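Long-range contact in pterin-4-alpha-carbinolamine dehydratase MoaB2 (Mycobacterium marinum, PDB 3RFQ), which probably takes part in the biosynthesis of the molybdenum cofactor, acting on its molybdopterin part: residues V29-A43 / A61-A73. Residues are numbered along the deposited sequence; the frame is centred on the assembly and turned at random.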
ATOM      1  N   VAL C  29       0.298  -2.017 -31.334  1.00 29.87           N
ATOM      2  CA  VAL C  29      -1.067  -2.166 -30.833  1.00 26.20           C
ATOM      3  C   VAL C  29      -1.175  -3.417 -29.944  1.00 26.50           C
ATOM      4  O   VAL C  29      -0.718  -4.495 -30.319  1.00 27.90           O
ATOM      5  CB  VAL C  29      -2.084  -2.184 -31.986  1.00 25.41           C
ATOM      6  CG1 VAL C  29      -3.445  -2.702 -31.519  1.00 21.30           C
ATOM      7  CG2 VAL C  29      -2.190  -0.780 -32.571  1.00 22.72           C
ATOM      8  N   VAL C  30      -1.783  -3.252 -28.779  1.00 24.75           N
ATOM      9  CA  VAL C  30      -1.913  -4.324 -27.811  1.00 25.94           C
ATOM     10  C   VAL C  30      -3.029  -5.271 -28.186  1.00 25.88           C
ATOM     11  O   VAL C  30      -2.871  -6.484 -28.050  1.00 28.27           O
ATOM     12  CB  VAL C  30      -2.197  -3.790 -26.397  1.00 25.45           C
ATOM     13  CG1 VAL C  30      -2.469  -4.949 -25.453  1.00 25.88           C
ATOM     14  CG2 VAL C  30      -1.037  -2.916 -25.887  1.00 26.84           C
ATOM     15  N   GLY C  31      -4.155  -4.727 -28.649  1.00 23.68           N
ATOM     16  CA  GLY C  31      -5.263  -5.557 -29.166  1.00 23.41           C
ATOM     17  C   GLY C  31      -6.535  -4.750 -29.386  1.00 21.36           C
ATOM     18  O   GLY C  31      -6.489  -3.528 -29.440  1.00 20.08           O
ATOM     19  N   ARG C  32      -7.655  -5.442 -29.540  1.00 21.05           N
ATOM     20  CA  ARG C  32      -8.952  -4.811 -29.733  1.00 20.70           C
ATOM     21  C   ARG C  32      -9.669  -4.673 -28.382  1.00 19.80           C
ATOM     22  O   ARG C  32      -9.646  -5.599 -27.559  1.00 20.82           O
ATOM     23  CB  ARG C  32      -9.841  -5.673 -30.642  1.00 21.90           C
ATOM     24  CG  ARG C  32      -9.533  -5.664 -32.148  1.00 24.98           C
ATOM     25  CD  ARG C  32     -10.370  -6.768 -32.867  1.00 27.51           C
ATOM     26  NE  ARG C  32     -11.819  -6.607 -32.672  1.00 24.29           N
ATOM     27  CZ  ARG C  32     -12.720  -7.577 -32.821  1.00 30.45           C
ATOM     28  NH1 ARG C  32     -14.007  -7.327 -32.610  1.00 32.37           N
ATOM     29  NH2 ARG C  32     -12.361  -8.804 -33.172  1.00 30.69           N
ATOM     30  N   ALA C  33     -10.325  -3.535 -28.159  1.00 18.57           N
ATOM     31  CA  ALA C  33     -11.181  -3.394 -26.976  1.00 18.10           C
ATOM     32  C   ALA C  33     -12.626  -2.994 -27.271  1.00 17.98           C
ATOM     33  O   ALA C  33     -12.935  -2.428 -28.338  1.00 18.64           O
ATOM     34  CB  ALA C  33     -10.546  -2.454 -25.946  1.00 16.11           C
ATOM     35  N   LEU C  34     -13.499  -3.275 -26.310  1.00 18.72           N
ATOM     36  CA  LEU C  34     -14.885  -2.804 -26.338  1.00 19.56           C
ATOM     37  C   LEU C  34     -15.212  -2.213 -24.975  1.00 18.65           C
ATOM     38  O   LEU C  34     -14.787  -2.748 -23.950  1.00 19.14           O
ATOM     39  CB  LEU C  34     -15.849  -3.969 -26.616  1.00 20.66           C
ATOM     40  CG  LEU C  34     -17.344  -3.603 -26.699  1.00 23.91           C
ATOM     41  CD1 LEU C  34     -17.672  -3.020 -28.072  1.00 25.16           C
ATOM     42  CD2 LEU C  34     -18.258  -4.816 -26.421  1.00 25.80           C
ATOM     43  N   VAL C  35     -15.957  -1.115 -24.980  1.00 18.15           N
ATOM     44  CA  VAL C  35     -16.460  -0.497 -23.754  1.00 17.53           C
ATOM     45  C   VAL C  35     -17.947  -0.825 -23.592  1.00 18.38           C
ATOM     46  O   VAL C  35     -18.711  -0.707 -24.534  1.00 19.33           O
ATOM     47  CB  VAL C  35     -16.337   1.037 -23.810  1.00 17.89           C
ATOM     48  CG1 VAL C  35     -16.785   1.668 -22.484  1.00 17.12           C
ATOM     49  CG2 VAL C  35     -14.883   1.461 -24.193  1.00 16.74           C
ATOM     50  N   VAL C  36     -18.338  -1.271 -22.405  1.00 18.04           N
ATOM     51  CA  VAL C  36     -19.744  -1.524 -22.090  1.00 18.42           C
ATOM     52  C   VAL C  36     -20.154  -0.563 -20.985  1.00 18.78           C
ATOM     53  O   VAL C  36     -19.665  -0.681 -19.873  1.00 19.32           O
ATOM     54  CB  VAL C  36     -19.988  -2.988 -21.643  1.00 19.07           C
ATOM     55  CG1 VAL C  36     -21.468  -3.205 -21.237  1.00 18.42           C
ATOM     56  CG2 VAL C  36     -19.597  -3.926 -22.743  1.00 17.90           C
ATOM     57  N   VAL C  37     -21.032   0.387 -21.303  1.00 19.38           N
ATOM     58  CA  VAL C  37     -21.570   1.311 -20.315  1.00 20.31           C
ATOM     59  C   VAL C  37     -22.878   0.778 -19.733  1.00 22.28           C
ATOM     60  O   VAL C  37     -23.872   0.643 -20.441  1.00 24.00           O
ATOM     61  CB  VAL C  37     -21.748   2.743 -20.891  1.00 21.09           C
ATOM     62  CG1 VAL C  37     -22.432   3.676 -19.871  1.00 21.92           C
ATOM     63  CG2 VAL C  37     -20.380   3.304 -21.322  1.00 18.44           C
ATOM     64  N   VAL C  38     -22.852   0.452 -18.441  1.00 23.06           N
ATOM     65  CA  VAL C  38     -24.015  -0.027 -17.730  1.00 24.90           C
ATOM     66  C   VAL C  38     -24.624   1.153 -17.044  1.00 27.99           C
ATOM     67  O   VAL C  38     -24.136   1.605 -16.010  1.00 28.14           O
ATOM     68  CB  VAL C  38     -23.658  -1.072 -16.665  1.00 25.07           C
ATOM     69  CG1 VAL C  38     -24.941  -1.648 -16.046  1.00 26.73           C
ATOM     70  CG2 VAL C  38     -22.813  -2.169 -17.255  1.00 22.23           C
ATOM     71  N   ASP C  39     -25.703   1.659 -17.621  1.00 31.55           N
ATOM     72  CA  ASP C  39     -26.395   2.795 -17.065  1.00 36.08           C
ATOM     73  C   ASP C  39     -27.773   2.920 -17.712  1.00 39.59           C
ATOM     74  O   ASP C  39     -27.899   2.908 -18.943  1.00 39.31           O
ATOM     75  CB  ASP C  39     -25.573   4.074 -17.273  1.00 36.13           C
ATOM     76  CG  ASP C  39     -26.223   5.294 -16.619  1.00 41.01           C
ATOM     77  OD1 ASP C  39     -26.210   5.403 -15.366  1.00 42.83           O
ATOM     78  OD2 ASP C  39     -26.756   6.138 -17.365  1.00 43.63           O
ATOM     79  N   ASP C  40     -28.800   3.034 -16.876  1.00 43.29           N
ATOM     80  CA  ASP C  40     -30.170   3.049 -17.360  1.00 47.39           C
ATOM     81  C   ASP C  40     -30.480   4.259 -18.224  1.00 49.87           C
ATOM     82  O   ASP C  40     -31.080   4.118 -19.301  1.00 51.58           O
ATOM     83  CB  ASP C  40     -31.161   2.963 -16.200  1.00 50.17           C
ATOM     84  CG  ASP C  40     -31.279   1.563 -15.631  1.00 50.41           C
ATOM     85  OD1 ASP C  40     -30.992   0.577 -16.358  1.00 46.65           O
ATOM     86  OD2 ASP C  40     -31.683   1.460 -14.444  1.00 53.79           O
ATOM     87  N   ARG C  41     -30.082   5.444 -17.762  1.00 51.50           N
ATOM     88  CA  ARG C  41     -30.457   6.686 -18.463  1.00 55.27           C
ATOM     89  C   ARG C  41     -29.702   6.792 -19.802  1.00 53.95           C
ATOM     90  O   ARG C  41     -30.258   7.270 -20.795  1.00 55.90           O
ATOM     91  CB  ARG C  41     -30.270   7.929 -17.572  1.00 57.12           C
ATOM     92  N   THR C  42     -28.461   6.292 -19.823  1.00 50.49           N
ATOM     93  CA  THR C  42     -27.653   6.210 -21.043  1.00 49.31           C
ATOM     94  C   THR C  42     -28.241   5.193 -22.037  1.00 50.17           C
ATOM     95  O   THR C  42     -28.312   5.462 -23.244  1.00 51.08           O
ATOM     96  CB  THR C  42     -26.168   5.875 -20.732  1.00 45.67           C
ATOM     97  OG1 THR C  42     -25.663   6.784 -19.743  1.00 45.14           O
ATOM     98  CG2 THR C  42     -25.311   5.965 -21.998  1.00 43.97           C
ATOM     99  N   ALA C  43     -28.676   4.038 -21.526  1.00 50.43           N
ATOM    100  CA  ALA C  43     -29.370   3.045 -22.356  1.00 52.59           C
ATOM    101  C   ALA C  43     -30.633   3.621 -23.027  1.00 57.54           C
ATOM    102  O   ALA C  43     -31.011   3.172 -24.112  1.00 58.88           O
ATOM    103  CB  ALA C  43     -29.708   1.804 -21.557  1.00 51.71           C
ATOM    104  N   ALA C  61      -3.523   3.659 -24.194  1.00 18.89           N
ATOM    105  CA  ALA C  61      -2.833   2.440 -23.782  1.00 18.34           C
ATOM    106  C   ALA C  61      -2.520   1.460 -24.950  1.00 19.46           C
ATOM    107  O   ALA C  61      -1.988   0.390 -24.718  1.00 19.85           O
ATOM    108  CB  ALA C  61      -3.668   1.739 -22.726  1.00 16.99           C
ATOM    109  N   GLY C  62      -2.858   1.815 -26.194  1.00 20.81           N
ATOM    110  CA  GLY C  62      -2.525   0.969 -27.358  1.00 20.29           C
ATOM    111  C   GLY C  62      -3.617  -0.002 -27.776  1.00 20.95           C
ATOM    112  O   GLY C  62      -3.360  -0.914 -28.565  1.00 22.42           O
ATOM    113  N   PHE C  63      -4.840   0.178 -27.278  1.00 19.54           N
ATOM    114  CA  PHE C  63      -5.947  -0.639 -27.741  1.00 20.26           C
ATOM    115  C   PHE C  63      -6.686   0.021 -28.902  1.00 21.16           C
ATOM    116  O   PHE C  63      -6.904   1.239 -28.887  1.00 21.87           O
ATOM    117  CB  PHE C  63      -6.922  -0.942 -26.599  1.00 19.29           C
ATOM    118  CG  PHE C  63      -6.365  -1.891 -25.586  1.00 19.24           C
ATOM    119  CD1 PHE C  63      -6.530  -3.264 -25.738  1.00 20.24           C
ATOM    120  CD2 PHE C  63      -5.617  -1.420 -24.518  1.00 17.29           C
ATOM    121  CE1 PHE C  63      -5.955  -4.142 -24.814  1.00 19.38           C
ATOM    122  CE2 PHE C  63      -5.047  -2.290 -23.611  1.00 17.45           C
ATOM    123  CZ  PHE C  63      -5.234  -3.647 -23.749  1.00 18.51           C
ATOM    124  N   VAL C  64      -7.065  -0.768 -29.900  1.00 20.65           N
ATOM    125  CA  VAL C  64      -7.970  -0.283 -30.928  1.00 22.20           C
ATOM    126  C   VAL C  64      -9.394  -0.535 -30.426  1.00 21.23           C
ATOM    127  O   VAL C  64      -9.746  -1.682 -30.135  1.00 21.26           O
ATOM    128  CB  VAL C  64      -7.743  -1.020 -32.276  1.00 23.69           C
ATOM    129  CG1 VAL C  64      -8.817  -0.657 -33.286  1.00 26.18           C
ATOM    130  CG2 VAL C  64      -6.427  -0.607 -32.860  1.00 27.05           C
ATOM    131  N   VAL C  65     -10.193   0.524 -30.308  1.00 20.53           N
ATOM    132  CA  VAL C  65     -11.531   0.447 -29.697  1.00 19.64           C
ATOM    133  C   VAL C  65     -12.670   0.191 -30.724  1.00 21.70           C
ATOM    134  O   VAL C  65     -12.977   1.046 -31.539  1.00 21.92           O
ATOM    135  CB  VAL C  65     -11.811   1.709 -28.843  1.00 19.09           C
ATOM    136  CG1 VAL C  65     -13.209   1.652 -28.195  1.00 17.59           C
ATOM    137  CG2 VAL C  65     -10.748   1.868 -27.781  1.00 16.00           C
ATOM    138  N   ASP C  66     -13.277  -1.001 -30.670  1.00 23.04           N
ATOM    139  CA  ASP C  66     -14.377  -1.383 -31.553  1.00 25.69           C
ATOM    140  C   ASP C  66     -15.510  -0.366 -31.477  1.00 26.38           C
ATOM    141  O   ASP C  66     -16.100  -0.008 -32.505  1.00 27.48           O
ATOM    142  CB  ASP C  66     -14.974  -2.740 -31.145  1.00 26.70           C
ATOM    143  CG  ASP C  66     -14.182  -3.939 -31.654  1.00 29.63           C
ATOM    144  OD1 ASP C  66     -13.123  -3.767 -32.275  1.00 32.64           O
ATOM    145  OD2 ASP C  66     -14.646  -5.082 -31.431  1.00 34.86           O
ATOM    146  N   GLY C  67     -15.812   0.073 -30.256  1.00 24.85           N
ATOM    147  CA  GLY C  67     -16.919   0.972 -30.003  1.00 25.60           C
ATOM    148  C   GLY C  67     -17.363   0.929 -28.555  1.00 24.66           C
ATOM    149  O   GLY C  67     -16.682   0.370 -27.708  1.00 23.38           O
ATOM    150  N   VAL C  68     -18.503   1.554 -28.282  1.00 25.31           N
ATOM    151  CA  VAL C  68     -19.105   1.600 -26.962  1.00 24.09           C
ATOM    152  C   VAL C  68     -20.498   1.019 -27.121  1.00 25.63           C
ATOM    153  O   VAL C  68     -21.190   1.350 -28.088  1.00 25.86           O
ATOM    154  CB  VAL C  68     -19.278   3.069 -26.473  1.00 24.66           C
ATOM    155  CG1 VAL C  68     -19.965   3.120 -25.107  1.00 23.16           C
ATOM    156  CG2 VAL C  68     -17.949   3.821 -26.447  1.00 21.95           C
ATOM    157  N   VAL C  69     -20.910   0.177 -26.163  1.00 25.31           N
ATOM    158  CA  VAL C  69     -22.263  -0.398 -26.145  1.00 26.47           C
ATOM    159  C   VAL C  69     -22.947  -0.010 -24.838  1.00 26.41           C
ATOM    160  O   VAL C  69     -22.403  -0.256 -23.750  1.00 25.45           O
ATOM    161  CB  VAL C  69     -22.215  -1.949 -26.289  1.00 26.65           C
ATOM    162  CG1 VAL C  69     -23.582  -2.569 -26.011  1.00 28.20           C
ATOM    163  CG2 VAL C  69     -21.698  -2.345 -27.680  1.00 26.95           C
ATOM    164  N   ALA C  70     -24.124   0.606 -24.944  1.00 27.90           N
ATOM    165  CA  ALA C  70     -24.865   1.057 -23.760  1.00 27.92           C
ATOM    166  C   ALA C  70     -25.915   0.008 -23.430  1.00 28.54           C
ATOM    167  O   ALA C  70     -26.637  -0.442 -24.315  1.00 29.51           O
ATOM    168  CB  ALA C  70     -25.528   2.447 -24.000  1.00 29.09           C
ATOM    169  N   VAL C  71     -25.971  -0.410 -22.170  1.00 27.69           N
ATOM    170  CA  VAL C  71     -27.013  -1.325 -21.728  1.00 28.54           C
ATOM    171  C   VAL C  71     -27.613  -0.865 -20.416  1.00 28.75           C
ATOM    172  O   VAL C  71     -26.973  -0.134 -19.653  1.00 27.45           O
ATOM    173  CB  VAL C  71     -26.516  -2.778 -21.563  1.00 27.76           C
ATOM    174  CG1 VAL C  71     -26.285  -3.422 -22.896  1.00 27.38           C
ATOM    175  CG2 VAL C  71     -25.250  -2.836 -20.684  1.00 26.03           C
ATOM    176  N   GLU C  72     -28.843  -1.319 -20.174  1.00 30.47           N
ATOM    177  CA  GLU C  72     -29.542  -1.108 -18.920  1.00 31.53           C
ATOM    178  C   GLU C  72     -28.875  -1.927 -17.820  1.00 29.98           C
ATOM    179  O   GLU C  72     -28.168  -2.906 -18.103  1.00 28.61           O
ATOM    180  CB  GLU C  72     -30.993  -1.573 -19.023  1.00 34.05           C
ATOM    181  CG  GLU C  72     -31.889  -0.762 -19.900  1.00 38.14           C
ATOM    182  CD  GLU C  72     -33.289  -1.331 -19.950  1.00 44.16           C
ATOM    183  OE1 GLU C  72     -33.737  -1.634 -21.060  1.00 47.23           O
ATOM    184  OE2 GLU C  72     -33.944  -1.494 -18.888  1.00 47.31           O
ATOM    185  N   ALA C  73     -29.124  -1.531 -16.571  1.00 29.89           N
ATOM    186  CA  ALA C  73     -28.652  -2.274 -15.402  1.00 28.91           C
ATOM    187  C   ALA C  73     -29.539  -3.500 -15.246  1.00 30.41           C
ATOM    188  O   ALA C  73     -30.356  -3.612 -14.324  1.00 32.32           O
ATOM    189  CB  ALA C  73     -28.696  -1.400 -14.172  1.00 28.48           C
TER
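D66 clasps R32 across two parallel strands, 31-38 and 63-71, joined through helix 51-60 in a beta-alpha-beta crossover of the MogA/MoaB-type alpha/beta fold; strand 63-71 is outermost in the sheet of this chain. The grip is side-on and bidentate: in this salt bridge R32 NE donates to D66 OD1 (3.2 Å) and R32 NH1 to D66 OD2 (2.6 Å). Both oxygens use their syn lone pairs, and the guanidinium and carboxylate planes lie 27° apart. The bend of the arginine chain at chi3 (58°) turns its NE edge to the acid, while R32 NH2 is hydrogen-bonded to G88 O.

D66 also sits in a beta bulge. A33 pairs with V65 but V35 with V68, so D66 and G67 together lie opposite L34 along the strand; D66 N still donates to A33 O (2.8 Å), and V35 N to G67 O.

The methyl of A33 meets F63 CB at 4.0 Å, on the face where L58 of helix 51-60 packs against A33 and V65. V30 CB makes a CH-pi contact over one face of the F63 ring, 4.1 Å from its centroid; A174 and I178 of helix 160-180 also touch this phenylalanine.

Toward the C-terminal end, V71 lies on the other face with V36 and V38; V71 and V38 both touch I78 of helix 75-87. The CG2 of V71, set between backbone N and carbonyl carbon, touches V36 CG1 at 3.8 Å. Beyond it D40 OD1, which is also salt-bridged to R104, accepts a hydrogen bond from A73 N, 2.8 Å away, which comes from above the carboxylate plane.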